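PDB 4R8O: DUF3836 domain-containing protein from Bacteroides vulgatus, which is of unknown function but folds as a single-layer antiparallel beta sheet of the kind thought to have evolved from beta-hairpin repeats. Local coordinates for residues G17-E22 and H38-D43. Numbering follows the deposited sequence.
Sequences GVVVSE and HNYKYD
Val18 lays its CB over one face of the Tyr42 ring, a CH-pi contact 4.2 Å from the ring centroid, while the carbonyl O of Val19 lies at the edge of that ring. The Tyr40 ring has His38 C over one face, 4.3 Å above its plane and offset toward the rim; its edge meets Val20 C, Ser21 N and Glu22 CB. Both tyrosines belong to strand 31-42, which forms an antiparallel hairpin with strand 18-28 in the single-layer sheet. Tyrosine suits both places: Tyr42 offers a flat face to the branched CB of Val18, and Tyr40 sets its edge along the backbone. Regular pairing holds at Glu22 and His38, where Glu22 N donates to His38 O at 2.9 Å. In return, His38 N donates to Glu22 O at 2.8 Å. Before Glu22 in its strand, Val20 and Ser21 both face Glu13 of strand 8-15 in a classic beta bulge. Here Tyr40 N reaches Val20 O at 3.0 Å, standing 50° out of the carbonyl plane. The strands diverge toward Val18, and Tyr42 is long enough to span the widening gap. With CG beside its own backbone N (chi1 -64°), the ring reaches across, and Tyr42 OH, which also hydrogen-bonds Arg48 NH2, donates to Val19 O at 2.9 Å, tilted 22° from the carbonyl plane.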
# COMPACT_ATOMS: atom_id res chain seq x y z
N GLY A 17 -3.25 -18.04 1.47
CA GLY A 17 -3.43 -17.67 2.87
C GLY A 17 -3.07 -16.24 3.20
O GLY A 17 -3.39 -15.78 4.30
N VAL A 18 -2.41 -15.54 2.27
CA VAL A 18 -2.03 -14.16 2.49
C VAL A 18 -2.71 -13.25 1.50
O VAL A 18 -2.70 -13.50 0.30
CB VAL A 18 -0.51 -13.90 2.44
CG1 VAL A 18 0.15 -14.52 3.67
CG2 VAL A 18 0.15 -14.40 1.16
N VAL A 19 -3.23 -12.16 2.05
CA VAL A 19 -3.75 -11.03 1.29
C VAL A 19 -2.70 -10.31 0.43
O VAL A 19 -1.83 -9.63 0.94
CB VAL A 19 -4.46 -10.00 2.19
CG1 VAL A 19 -5.71 -10.61 2.79
CG2 VAL A 19 -3.58 -9.48 3.33
N VAL A 20 -2.82 -10.46 -0.89
CA VAL A 20 -1.88 -9.89 -1.88
C VAL A 20 -2.32 -8.49 -2.25
O VAL A 20 -1.55 -7.71 -2.79
CB VAL A 20 -1.87 -10.77 -3.16
CG1 VAL A 20 -0.94 -10.23 -4.25
CG2 VAL A 20 -1.45 -12.17 -2.77
N SER A 21 -3.57 -8.20 -2.00
CA SER A 21 -4.13 -6.93 -2.34
C SER A 21 -5.40 -6.68 -1.55
O SER A 21 -6.09 -7.63 -1.13
CB SER A 21 -4.46 -6.91 -3.83
OG SER A 21 -5.18 -5.74 -4.19
N GLU A 22 -5.73 -5.41 -1.39
CA GLU A 22 -6.98 -5.01 -0.79
C GLU A 22 -7.47 -3.71 -1.41
O GLU A 22 -6.71 -2.80 -1.63
CB GLU A 22 -6.76 -4.83 0.68
CG GLU A 22 -8.04 -4.68 1.45
CD GLU A 22 -7.81 -4.07 2.78
OE1 GLU A 22 -7.32 -2.92 2.81
OE2 GLU A 22 -8.12 -4.72 3.79
N HIS A 38 -4.39 -1.24 -1.85
CA HIS A 38 -3.13 -1.59 -1.22
C HIS A 38 -2.62 -2.85 -1.89
O HIS A 38 -3.32 -3.84 -1.90
CB HIS A 38 -3.32 -1.91 0.23
CG HIS A 38 -3.43 -0.74 1.14
ND1 HIS A 38 -2.32 -0.02 1.53
CD2 HIS A 38 -4.48 -0.23 1.84
CE1 HIS A 38 -2.69 0.90 2.41
NE2 HIS A 38 -4.00 0.79 2.62
N ASN A 39 -1.41 -2.82 -2.41
CA ASN A 39 -0.81 -4.03 -3.01
C ASN A 39 0.34 -4.43 -2.10
O ASN A 39 1.21 -3.63 -1.85
CB ASN A 39 -0.33 -3.68 -4.39
CG ASN A 39 -1.47 -3.15 -5.27
OD1 ASN A 39 -2.53 -3.80 -5.39
ND2 ASN A 39 -1.29 -1.98 -5.88
N TYR A 40 0.29 -5.66 -1.58
CA TYR A 40 1.23 -6.18 -0.60
C TYR A 40 2.18 -7.24 -1.19
O TYR A 40 1.74 -8.01 -2.03
CB TYR A 40 0.45 -6.88 0.50
CG TYR A 40 -0.56 -6.02 1.15
CD1 TYR A 40 -0.18 -5.02 2.01
CD2 TYR A 40 -1.92 -6.22 0.93
CE1 TYR A 40 -1.12 -4.21 2.63
CE2 TYR A 40 -2.88 -5.43 1.55
CZ TYR A 40 -2.47 -4.42 2.40
OH TYR A 40 -3.41 -3.61 2.99
N LYS A 41 3.43 -7.29 -0.72
CA LYS A 41 4.43 -8.31 -1.13
C LYS A 41 4.96 -8.92 0.13
O LYS A 41 4.99 -8.27 1.16
CB LYS A 41 5.60 -7.68 -1.90
CG LYS A 41 5.15 -6.74 -3.00
CD LYS A 41 6.13 -6.52 -4.14
CE LYS A 41 5.37 -6.11 -5.42
NZ LYS A 41 4.23 -6.99 -5.88
N TYR A 42 5.40 -10.16 0.05
CA TYR A 42 5.89 -10.89 1.25
C TYR A 42 7.23 -11.50 0.93
O TYR A 42 7.57 -11.63 -0.24
CB TYR A 42 4.85 -11.96 1.66
CG TYR A 42 3.51 -11.35 2.12
CD1 TYR A 42 2.59 -10.86 1.19
CD2 TYR A 42 3.18 -11.25 3.46
CE1 TYR A 42 1.38 -10.27 1.59
CE2 TYR A 42 1.97 -10.65 3.88
CZ TYR A 42 1.08 -10.17 2.93
OH TYR A 42 -0.11 -9.59 3.32
N ASP A 43 8.03 -11.83 1.94
CA ASP A 43 9.29 -12.56 1.72
C ASP A 43 9.01 -14.06 1.65
O ASP A 43 7.87 -14.46 1.63
CB ASP A 43 10.31 -12.20 2.79
CG ASP A 43 9.87 -12.53 4.19
OD1 ASP A 43 9.17 -13.56 4.44
OD2 ASP A 43 10.21 -11.72 5.05